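Local coordinates for protein 4-hydroxythreonine-4-phosphate dehydrogenase (Legionella pneumophila subsp. pneumophila, PDB 6XMY) that probably catalyses the NAD(P)-dependent oxidation of 4-(phosphooxy)-L-threonine, a step of pyridoxine 5'-phosphate biosynthesis, with the help of a divalent metal ion, at residues A[47-52]-A[86-91]; A[23-28]-A[51-56]. All coordinates share one frame; numbering follows the deposited sequence.

Contacts 1 and 2 meet at the C-terminal end of helix 43-52. Their centres lie about 8 Å apart and they share Ser-51 and Glu-52. Contact 1 sets this helix against the loop 86-91. Contact 2 sets its last residues and the turn that follows against helix 23-29. A salt bridge, Arg-49 NH1 to Asp-25 OD1 at 2.7 Å, and a probable hydrogen bond from Leu-55 N to Ala-50 O join them. Leu-28 CD1 adds packing against the Ala-50 backbone. The ethanediol of chain E reaches both contacts. Neither contact forms the zinc site. The bound NAD is about 9 Å from the side chain of Asp-25 and about 12 Å from that of Arg-49.

Contact 1: residues A[47-52]-A[86-91]; sequences EARASE and VISGEL. With EDO (1,2-ethanediol), chain E; EDO (1,2-ethanediol), chain F.
Arg-49, on helix 43-52, and Ser-88, in an irregular loop, mark the closest backbone approach, with their CA atoms 8.0 Å apart. Side chains and an ethanediol span the interval. In one of its two conformers, Ser-88 OG donates to Glu-52 OE1 at 2.6 Å. It arrives on the syn lone pair, the side of the other carboxylate oxygen. Glu-52 reaches it with an extended chain, CG anti to the backbone N (chi1 -175°). Arg-49 instead bends at chi2 and chi3. Its guanidinium has Ser-88 OG over one face, and NE lies close to that oxygen without a hydrogen bond. Val-86 CG1 comes to the guanidinium edge, in its plane, 3.8 Å from Arg-49 NH2. The loop makes a type II beta turn from Ile-87 to Glu-90, with Ser-88 and Gly-89 at its corners. Gly-89 has the positive phi (81°) of the third position. A backbone hydrogen bond between Gly-89 and Ala-20 joins the turn to the segment before helix 23-29. Arg-49 reaches that region too: NH1 pairs with Asp-25 and bonds Gly-21 O, and NH2 bonds Pro-19 O. These partners should fix the guanidinium and partly balance its charge. The ethanediol of chain E, probably from the crystallisation liquor, sits between the segments. Its O1 takes a nearly straight bond from Arg-49 NH2 at 2.8 Å, and its O2 accepts from Arg-49 NE, also at 2.8 Å. The approach of this O2 to Glu-52 OE1 is doubtfully short. In a second ethanediol, of chain F, O1 accepts a hydrogen bond from Val-86 N at 3.0 Å.

Contact 2: residues A[23-28]-A[51-56]; sequences GPDLCL and SELNLS. With EDO (1,2-ethanediol), chain E.
Asp-25 and Leu-53 face each other where helix 23-29 meets the end of helix 43-52, with side chains crossing at about a right angle. The two leucine methyls both lie against one carboxylate oxygen: Asp-25 OD2 is 3.8 Å from Leu-53 CD1 and 3.9 Å from Leu-53 CD2. That oxygen also accepts a hydrogen bond from Gly-307 N, while OD1 is taken by the salt bridge to Arg-49. The carboxylate is therefore held at both oxygens while its flank packs on hydrocarbon. The buried part of the contact continues at Leu-28. Its chi1 of -63° puts CG anti to the carbonyl carbon, and CD1 lies against Leu-53 CD1 at 4.1 Å, the two side chains running obliquely to each other. Leu-28 also touches Arg-49, Ala-50 and Ile-57. The other end of the contact is thinner. Leu-55 touches the helix with one methyl, CD1, which lies 4.0 Å from Leu-28 CB. Leu-55 is partly exposed, and the chain on this side faces solvent at Ser-51 and Asn-54. Glu-52 is also on the solvent side. Its OE1 is 6.4 Å from Asp-25 OD2. Arg-49, salt-bridged to Asp-25 and only weakly paired with Glu-52, may offset the like charges. At the helix end, Leu-53 O accepts a hydrogen bond from Asn-309 ND2. Asn-54 then takes a positive phi (60°). Its N bonds back to Ser-51 O at 3.0 Å, and Leu-55 N probably bonds Ala-50 O. This is a Schellman motif, which here ends helix 43-52 after Leu-53 and brings Leu-55 alongside it on the face toward helix 23-29.

Contact 1: residues A[47-52]-A[86-91]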
loop_
_atom_site.group_PDB
_atom_site.type_symbol
_atom_site.label_atom_id
_atom_site.label_comp_id
_atom_site.label_asym_id
_atom_site.label_seq_id
_atom_site.Cartn_x
_atom_site.Cartn_y
_atom_site.Cartn_z
ATOM N N GLU A 47 -15.599 -15.460 11.384
ATOM C CA GLU A 47 -16.908 -16.102 11.432
ATOM C C GLU A 47 -17.954 -15.172 12.028
ATOM O O GLU A 47 -19.075 -15.085 11.517
ATOM C CB GLU A 47 -16.841 -17.411 12.229
ATOM C CG GLU A 47 -16.043 -18.504 11.510
ATOM C CD GLU A 47 -15.668 -19.688 12.395
ATOM O OE1 GLU A 47 -15.741 -19.572 13.633
ATOM O OE2 GLU A 47 -15.270 -20.732 11.839
ATOM N N ALA A 48 -17.603 -14.471 13.110
ATOM C CA ALA A 48 -18.566 -13.590 13.770
ATOM C C ALA A 48 -18.887 -12.380 12.904
ATOM O O ALA A 48 -20.039 -11.937 12.851
ATOM C CB ALA A 48 -18.034 -13.141 15.132
ATOM N N ARG A 49 -17.881 -11.828 12.221
ATOM C CA ARG A 49 -18.128 -10.699 11.332
ATOM C C ARG A 49 -19.001 -11.116 10.152
ATOM O O ARG A 49 -19.904 -10.373 9.753
ATOM C CB ARG A 49 -16.797 -10.091 10.884
ATOM C CG ARG A 49 -16.906 -8.771 10.097
ATOM C CD ARG A 49 -17.465 -7.607 10.948
ATOM N NE ARG A 49 -16.725 -7.405 12.192
ATOM C CZ ARG A 49 -15.609 -6.689 12.314
ATOM N NH1 ARG A 49 -15.069 -6.089 11.250
ATOM N NH2 ARG A 49 -15.018 -6.585 13.506
ATOM N N ALA A 50 -18.781 -12.323 9.612
ATOM C CA ALA A 50 -19.641 -12.827 8.544
ATOM C C ALA A 50 -21.086 -12.941 9.019
ATOM O O ALA A 50 -22.026 -12.577 8.298
ATOM C CB ALA A 50 -19.114 -14.179 8.045
ATOM N N SER A 51 -21.284 -13.447 10.234
ATOM C CA SER A 51 -22.632 -13.516 10.788
ATOM C C SER A 51 -23.245 -12.129 10.932
ATOM O O SER A 51 -24.419 -11.928 10.605
ATOM C CB SER A 51 -22.608 -14.237 12.133
ATOM O OG SER A 51 -22.313 -15.611 11.958
ATOM N N GLU A 52 -22.467 -11.161 11.426
ATOM C CA GLU A 52 -22.991 -9.807 11.575
ATOM C C GLU A 52 -23.395 -9.223 10.227
ATOM O O GLU A 52 -24.373 -8.465 10.141
ATOM C CB GLU A 52 -21.947 -8.920 12.257
ATOM C CG GLU A 52 -22.464 -7.517 12.568
ATOM C CD GLU A 52 -21.434 -6.618 13.244
ATOM O OE1 GLU A 52 -20.265 -7.026 13.381
ATOM O OE2 GLU A 52 -21.803 -5.495 13.638
ATOM N N VAL A 86 -13.431 -9.274 19.696
ATOM C CA VAL A 86 -13.516 -8.017 18.965
ATOM C C VAL A 86 -14.957 -7.530 18.969
ATOM O O VAL A 86 -15.897 -8.315 18.796
ATOM C CB VAL A 86 -12.999 -8.212 17.526
ATOM C CG1 VAL A 86 -13.122 -6.906 16.737
ATOM C CG2 VAL A 86 -11.550 -8.718 17.524
ATOM N N ILE A 87 -15.130 -6.223 19.141
ATOM C CA ILE A 87 -16.418 -5.561 18.988
ATOM C C ILE A 87 -16.282 -4.623 17.798
ATOM O O ILE A 87 -15.370 -3.791 17.766
ATOM C CB ILE A 87 -16.796 -4.799 20.268
ATOM C CG1 ILE A 87 -16.968 -5.787 21.428
ATOM C CG2 ILE A 87 -18.064 -3.971 20.056
ATOM C CD1 ILE A 87 -16.964 -5.121 22.784
ATOM N N SER A 88 -17.161 -4.779 16.807
ATOM C CA SER A 88 -17.069 -3.979 15.588
ATOM C C SER A 88 -17.033 -2.492 15.903
ATOM O O SER A 88 -17.867 -1.985 16.661
ATOM C CB SER A 88 -18.258 -4.274 14.680
ATOM O OG SER A 88 -18.286 -5.646 14.364
ATOM N N GLY A 89 -16.071 -1.794 15.304
ATOM C CA GLY A 89 -15.948 -0.357 15.463
ATOM C C GLY A 89 -15.260 0.100 16.728
ATOM O O GLY A 89 -15.029 1.306 16.884
ATOM N N GLU A 90 -14.922 -0.812 17.637
ATOM C CA GLU A 90 -14.378 -0.462 18.947
ATOM C C GLU A 90 -12.899 -0.839 18.981
ATOM O O GLU A 90 -12.549 -2.015 19.111
ATOM C CB GLU A 90 -15.163 -1.175 20.045
ATOM C CG GLU A 90 -14.604 -0.996 21.452
ATOM C CD GLU A 90 -14.918 0.358 22.070
ATOM O OE1 GLU A 90 -16.048 0.865 21.884
ATOM O OE2 GLU A 90 -14.030 0.916 22.750
ATOM N N LEU A 91 -12.029 0.160 18.863
ATOM C CA LEU A 91 -10.599 -0.100 18.959
ATOM C C LEU A 91 -10.262 -0.660 20.330
ATOM O O LEU A 91 -10.819 -0.245 21.347
ATOM C CB LEU A 91 -9.816 1.195 18.759
ATOM C CG LEU A 91 -9.786 1.767 17.347
ATOM C CD1 LEU A 91 -9.126 3.138 17.363
ATOM C CD2 LEU A 91 -9.048 0.830 16.397
HETATM C C1 EDO E . -16.971 -9.347 15.438
HETATM O O1 EDO E . -16.406 -8.035 15.485
HETATM C C2 EDO E . -18.454 -9.220 15.135
HETATM O O2 EDO E . -18.582 -8.648 13.834
HETATM C C1 EDO F . -14.440 -12.727 18.022
HETATM O O1 EDO F . -13.356 -11.799 18.157
HETATM C C2 EDO F . -15.758 -11.980 17.838
HETATM O O2 EDO F . -16.088 -11.220 19.012
#

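Contact 2: residues A[23-28]-A[51-56]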
loop_
_atom_site.group_PDB
_atom_site.type_symbol
_atom_site.label_atom_id
_atom_site.label_comp_id
_atom_site.label_asym_id
_atom_site.label_seq_id
_atom_site.Cartn_x
_atom_site.Cartn_y
_atom_site.Cartn_z
ATOM N N GLY A 23 -11.277 -4.135 7.644
ATOM C CA GLY A 23 -10.369 -5.120 7.088
ATOM C C GLY A 23 -10.966 -6.518 7.026
ATOM O O GLY A 23 -10.966 -7.164 5.970
ATOM N N PRO A 24 -11.472 -7.030 8.160
ATOM C CA PRO A 24 -12.143 -8.341 8.112
ATOM C C PRO A 24 -13.289 -8.374 7.115
ATOM O O PRO A 24 -13.395 -9.333 6.338
ATOM C CB PRO A 24 -12.608 -8.542 9.562
ATOM C CG PRO A 24 -11.584 -7.796 10.372
ATOM C CD PRO A 24 -11.287 -6.557 9.548
ATOM N N ASP A 25 -14.125 -7.324 7.096
ATOM C CA ASP A 25 -15.239 -7.268 6.150
ATOM C C ASP A 25 -14.737 -7.399 4.720
ATOM O O ASP A 25 -15.347 -8.095 3.901
ATOM C CB ASP A 25 -15.991 -5.935 6.279
ATOM C CG ASP A 25 -16.442 -5.626 7.696
ATOM O OD1 ASP A 25 -15.671 -5.836 8.648
ATOM O OD2 ASP A 25 -17.572 -5.111 7.857
ATOM N N LEU A 26 -13.643 -6.705 4.398
ATOM C CA LEU A 26 -13.107 -6.739 3.043
ATOM C C LEU A 26 -12.563 -8.114 2.691
ATOM O O LEU A 26 -12.696 -8.560 1.547
ATOM C CB LEU A 26 -12.025 -5.672 2.892
ATOM C CG LEU A 26 -12.567 -4.242 3.002
ATOM C CD1 LEU A 26 -11.434 -3.226 3.049
ATOM C CD2 LEU A 26 -13.509 -3.966 1.840
ATOM N N CYS A 27 -11.944 -8.796 3.660
ATOM C CA CYS A 27 -11.479 -10.155 3.405
ATOM C C CYS A 27 -12.651 -11.093 3.154
ATOM O O CYS A 27 -12.581 -11.966 2.280
ATOM C CB CYS A 27 -10.628 -10.641 4.574
ATOM S SG CYS A 27 -9.072 -9.733 4.741
ATOM N N LEU A 28 -13.745 -10.916 3.902
ATOM C CA LEU A 28 -14.925 -11.744 3.690
ATOM C C LEU A 28 -15.505 -11.527 2.300
ATOM O O LEU A 28 -16.038 -12.466 1.701
ATOM C CB LEU A 28 -15.966 -11.470 4.777
ATOM C CG LEU A 28 -15.527 -11.810 6.202
ATOM C CD1 LEU A 28 -16.541 -11.320 7.221
ATOM C CD2 LEU A 28 -15.294 -13.324 6.370
ATOM N N SER A 51 -21.284 -13.447 10.234
ATOM C CA SER A 51 -22.632 -13.516 10.788
ATOM C C SER A 51 -23.245 -12.129 10.932
ATOM O O SER A 51 -24.419 -11.928 10.605
ATOM C CB SER A 51 -22.608 -14.237 12.133
ATOM O OG SER A 51 -22.313 -15.611 11.958
ATOM N N GLU A 52 -22.467 -11.161 11.426
ATOM C CA GLU A 52 -22.991 -9.807 11.575
ATOM C C GLU A 52 -23.395 -9.223 10.227
ATOM O O GLU A 52 -24.373 -8.465 10.141
ATOM C CB GLU A 52 -21.947 -8.920 12.257
ATOM C CG GLU A 52 -22.464 -7.517 12.568
ATOM C CD GLU A 52 -21.434 -6.618 13.244
ATOM O OE1 GLU A 52 -20.265 -7.026 13.381
ATOM O OE2 GLU A 52 -21.803 -5.495 13.638
ATOM N N LEU A 53 -22.666 -9.580 9.168
ATOM C CA LEU A 53 -22.940 -9.123 7.814
ATOM C C LEU A 53 -23.975 -9.975 7.096
ATOM O O LEU A 53 -24.268 -9.704 5.928
ATOM C CB LEU A 53 -21.646 -9.097 6.993
ATOM C CG LEU A 53 -20.587 -8.101 7.460
ATOM C CD1 LEU A 53 -19.287 -8.347 6.734
ATOM C CD2 LEU A 53 -21.064 -6.664 7.225
ATOM N N ASN A 54 -24.516 -11.003 7.759
ATOM C CA ASN A 54 -25.503 -11.903 7.161
ATOM C C ASN A 54 -24.956 -12.627 5.931
ATOM O O ASN A 54 -25.693 -12.904 4.978
ATOM C CB ASN A 54 -26.828 -11.193 6.860
ATOM C CG ASN A 54 -27.506 -10.672 8.113
ATOM O OD1 ASN A 54 -27.660 -11.397 9.096
ATOM N ND2 ASN A 54 -27.898 -9.406 8.090
ATOM N N LEU A 55 -23.663 -12.942 5.951
ATOM C CA LEU A 55 -22.995 -13.643 4.865
ATOM C C LEU A 55 -22.912 -15.125 5.187
ATOM O O LEU A 55 -22.665 -15.507 6.336
ATOM C CB LEU A 55 -21.571 -13.111 4.688
ATOM C CG LEU A 55 -21.414 -11.654 4.255
ATOM C CD1 LEU A 55 -19.943 -11.257 4.235
ATOM C CD2 LEU A 55 -22.062 -11.420 2.892
ATOM N N SER A 56 -23.124 -15.957 4.169
ATOM C CA SER A 56 -23.000 -17.409 4.292
ATOM C C SER A 56 -21.684 -17.817 3.636
ATOM O O SER A 56 -21.583 -17.872 2.408
ATOM C CB SER A 56 -24.190 -18.106 3.643
ATOM O OG SER A 56 -25.398 -17.796 4.319
HETATM C C1 EDO E . -16.971 -9.347 15.438
HETATM O O1 EDO E . -16.406 -8.035 15.485
HETATM C C2 EDO E . -18.454 -9.220 15.135
HETATM O O2 EDO E . -18.582 -8.648 13.834
#